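Local coordinates for protein peroxiredoxin 6 (PDB 2V2G) that probably reduces hydrogen peroxide and organic hydroperoxides to water and alcohols, as a thiol-specific peroxidase of the Prx6 subfamily, at residues V33-P38 / T47-V52. The protein carries 1 engineered substitution. Residues are numbered along the deposited sequence; the frame is centred on the assembly and turned at random.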
ATOM      1  N   VAL A  33      -5.028  -7.997 -10.551  1.00 24.21           N
ATOM      2  CA  VAL A  33      -4.699  -7.812  -9.134  1.00 23.59           C
ATOM      3  C   VAL A  33      -4.506  -9.196  -8.524  1.00 23.85           C
ATOM      4  O   VAL A  33      -5.474  -9.993  -8.520  1.00 25.76           O
ATOM      5  CB  VAL A  33      -5.797  -7.051  -8.313  1.00 23.01           C
ATOM      6  CG1 VAL A  33      -5.525  -7.135  -6.810  1.00 26.93           C
ATOM      7  CG2 VAL A  33      -5.840  -5.590  -8.782  1.00 24.60           C
ATOM      8  N   LEU A  34      -3.281  -9.500  -8.110  1.00 24.38           N
ATOM      9  CA  LEU A  34      -2.989 -10.673  -7.314  1.00 24.83           C
ATOM     10  C   LEU A  34      -2.923 -10.276  -5.858  1.00 25.54           C
ATOM     11  O   LEU A  34      -2.193  -9.350  -5.510  1.00 25.78           O
ATOM     12  CB  LEU A  34      -1.637 -11.315  -7.748  1.00 24.89           C
ATOM     13  CG  LEU A  34      -1.049 -12.452  -6.947  1.00 26.66           C
ATOM     14  CD1 LEU A  34      -2.057 -13.559  -6.903  1.00 30.03           C
ATOM     15  CD2 LEU A  34       0.271 -12.962  -7.635  1.00 31.14           C
ATOM     16  N   PHE A  35      -3.678 -10.947  -4.998  1.00 24.20           N
ATOM     17  CA  PHE A  35      -3.669 -10.588  -3.571  1.00 25.09           C
ATOM     18  C   PHE A  35      -3.581 -11.836  -2.757  1.00 25.94           C
ATOM     19  O   PHE A  35      -4.138 -12.877  -3.151  1.00 29.11           O
ATOM     20  CB  PHE A  35      -4.870  -9.748  -3.205  1.00 26.14           C
ATOM     21  CG  PHE A  35      -6.195 -10.390  -3.362  1.00 26.02           C
ATOM     22  CD1 PHE A  35      -6.757 -10.523  -4.611  1.00 26.17           C
ATOM     23  CD2 PHE A  35      -6.924 -10.747  -2.228  1.00 27.98           C
ATOM     24  CE1 PHE A  35      -8.048 -11.146  -4.780  1.00 27.85           C
ATOM     25  CE2 PHE A  35      -8.200 -11.295  -2.365  1.00 28.16           C
ATOM     26  CZ  PHE A  35      -8.756 -11.476  -3.630  1.00 27.83           C
ATOM     27  N   SER A  36      -2.811 -11.796  -1.678  1.00 24.71           N
ATOM     28  CA  SER A  36      -2.627 -12.953  -0.836  1.00 23.70           C
ATOM     29  C   SER A  36      -3.298 -12.763   0.526  1.00 24.07           C
ATOM     30  O   SER A  36      -3.639 -11.653   0.952  1.00 25.29           O
ATOM     31  CB  SER A  36      -1.147 -13.262  -0.623  1.00 24.29           C
ATOM     32  OG  SER A  36      -0.537 -12.202   0.109  1.00 25.60           O
ATOM     33  N   HIS A  37      -3.446 -13.889   1.226  1.00 24.71           N
ATOM     34  CA  HIS A  37      -3.849 -13.917   2.601  1.00 23.80           C
ATOM     35  C   HIS A  37      -3.182 -15.067   3.359  1.00 23.76           C
ATOM     36  O   HIS A  37      -2.714 -16.034   2.759  1.00 22.94           O
ATOM     37  CB  HIS A  37      -5.376 -14.040   2.744  1.00 23.57           C
ATOM     38  CG  HIS A  37      -5.910 -15.357   2.261  1.00 23.59           C
ATOM     39  ND1 HIS A  37      -6.150 -15.613   0.928  1.00 25.33           N
ATOM     40  CD2 HIS A  37      -6.257 -16.482   2.932  1.00 24.38           C
ATOM     41  CE1 HIS A  37      -6.575 -16.866   0.798  1.00 24.64           C
ATOM     42  NE2 HIS A  37      -6.620 -17.429   1.994  1.00 23.85           N
ATOM     43  N   PRO A  38      -3.055 -14.934   4.693  1.00 24.00           N
ATOM     44  CA  PRO A  38      -2.231 -15.918   5.441  1.00 24.36           C
ATOM     45  C   PRO A  38      -2.734 -17.352   5.476  1.00 24.44           C
ATOM     46  O   PRO A  38      -1.965 -18.266   5.224  1.00 24.86           O
ATOM     47  CB  PRO A  38      -2.105 -15.287   6.841  1.00 24.81           C
ATOM     48  CG  PRO A  38      -2.427 -13.853   6.637  1.00 28.05           C
ATOM     49  CD  PRO A  38      -3.430 -13.776   5.543  1.00 25.37           C
ATOM     50  N   THR A  47     -13.413 -11.904   5.869  1.00 23.19           N
ATOM     51  CA  THR A  47     -13.963 -10.566   5.558  1.00 23.14           C
ATOM     52  C   THR A  47     -13.381  -9.936   4.279  1.00 23.28           C
ATOM     53  O   THR A  47     -14.076  -9.239   3.545  1.00 23.76           O
ATOM     54  CB  THR A  47     -13.815  -9.554   6.752  1.00 24.07           C
ATOM     55  OG1 THR A  47     -12.461  -9.118   6.899  1.00 25.38           O
ATOM     56  CG2 THR A  47     -14.331 -10.203   8.059  1.00 22.48           C
ATOM     57  N   GLU A  48     -12.070 -10.142   4.036  1.00 23.30           N
ATOM     58  CA  GLU A  48     -11.404  -9.567   2.872  1.00 23.28           C
ATOM     59  C   GLU A  48     -11.835 -10.192   1.547  1.00 22.75           C
ATOM     60  O   GLU A  48     -12.267  -9.459   0.611  1.00 23.67           O
ATOM     61  CB  GLU A  48      -9.901  -9.682   3.017  1.00 24.11           C
ATOM     62  CG  GLU A  48      -9.353  -8.745   4.043  1.00 23.84           C
ATOM     63  CD  GLU A  48      -7.829  -8.842   4.042  1.00 25.78           C
ATOM     64  OE1 GLU A  48      -7.361  -9.979   3.996  1.00 25.72           O
ATOM     65  OE2 GLU A  48      -7.151  -7.796   3.994  1.00 24.70           O
ATOM     66  N   LEU A  49     -11.771 -11.514   1.466  1.00 23.35           N
ATOM     67  CA  LEU A  49     -12.229 -12.189   0.229  1.00 23.04           C
ATOM     68  C   LEU A  49     -13.722 -11.957   0.034  1.00 22.68           C
ATOM     69  O   LEU A  49     -14.191 -11.829  -1.090  1.00 25.15           O
ATOM     70  CB  LEU A  49     -11.823 -13.672   0.204  1.00 23.95           C
ATOM     71  CG  LEU A  49     -10.398 -13.903  -0.305  1.00 22.82           C
ATOM     72  CD1 LEU A  49      -9.307 -13.344   0.567  1.00 26.71           C
ATOM     73  CD2 LEU A  49     -10.164 -15.410  -0.538  1.00 25.07           C
ATOM     74  N   GLY A  50     -14.492 -11.838   1.104  1.00 22.57           N
ATOM     75  CA  GLY A  50     -15.914 -11.528   0.953  1.00 22.60           C
ATOM     76  C   GLY A  50     -16.170 -10.137   0.429  1.00 21.32           C
ATOM     77  O   GLY A  50     -17.063  -9.891  -0.391  1.00 23.69           O
ATOM     78  N   ARG A  51     -15.373  -9.172   0.895  1.00 22.04           N
ATOM     79  CA  ARG A  51     -15.387  -7.835   0.346  1.00 22.00           C
ATOM     80  C   ARG A  51     -15.071  -7.800  -1.142  1.00 21.44           C
ATOM     81  O   ARG A  51     -15.669  -7.015  -1.884  1.00 22.40           O
ATOM     82  CB  ARG A  51     -14.476  -6.900   1.146  1.00 22.10           C
ATOM     83  CG  ARG A  51     -14.542  -5.474   0.711  1.00 21.44           C
ATOM     84  CD  ARG A  51     -15.954  -4.893   0.712  1.00 23.39           C
ATOM     85  NE  ARG A  51     -16.011  -3.446   0.462  1.00 23.81           N
ATOM     86  CZ  ARG A  51     -17.069  -2.837  -0.023  1.00 24.67           C
ATOM     87  NH1 ARG A  51     -18.138  -3.533  -0.317  1.00 23.98           N
ATOM     88  NH2 ARG A  51     -17.022  -1.525  -0.232  1.00 23.27           N
ATOM     89  N   VAL A  52     -14.059  -8.567  -1.556  1.00 22.02           N
ATOM     90  CA  VAL A  52     -13.719  -8.632  -2.972  1.00 23.03           C
ATOM     91  C   VAL A  52     -14.904  -9.170  -3.806  1.00 23.06           C
ATOM     92  O   VAL A  52     -15.216  -8.585  -4.852  1.00 23.11           O
ATOM     93  CB  VAL A  52     -12.403  -9.390  -3.205  1.00 23.89           C
ATOM     94  CG1 VAL A  52     -12.097  -9.466  -4.700  1.00 23.84           C
ATOM     95  CG2 VAL A  52     -11.263  -8.642  -2.493  1.00 22.52           C
TER
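Phe35 and His37, on strand 31-36 and the residues just after it, reach Leu49 and Val52 on helix 43-54, a strand-to-helix step of the thioredoxin fold. The helix carries near its start Ser45, an engineered residue at the predicted peroxidatic cysteine position. Leu49 is the link between the two rings, and its branched end suits a seat between them. Its CB leaves the helix at a slant, and CG, anti to the carbonyl carbon and beside the backbone N (chi1 -84°), swings inward to lie 4.0 Å from CE2 of Phe35. Beyond it the branches divide: CD1 meets the phenyl edge near the ring plane, 3.7 Å from Phe35 CE2, and also touches His37 ND1 at 3.9 Å, whereas CD2 goes to His37 CE1. Trp80 and Val84 of helix 74-88 pack on the same leucine.

In Phe35, CB points toward the helix, and with CG between the backbone N and the carbonyl carbon (chi1 63°) the flat ring brings CE2 and CZ to Leu49 and Val52. A beta-branched valine, one turn on from Leu49, offers a short forked end to that ring: Phe35 CZ lies 4.0 Å from Val52 CG2 and equally near CG1. With an alanine in place of Phe35 the ring is gone, which would probably open a gap between strand and helix, leave Leu49 CD1 without the ring edge it meets and take from Val52 its contact with CZ.

A histidine serves at the next inward-facing position because its ring can border leucine and still bond elsewhere: while ND1 and CE1 touch the Leu49 methyls, NE2 is hydrogen-bonded to Asp40 OD1.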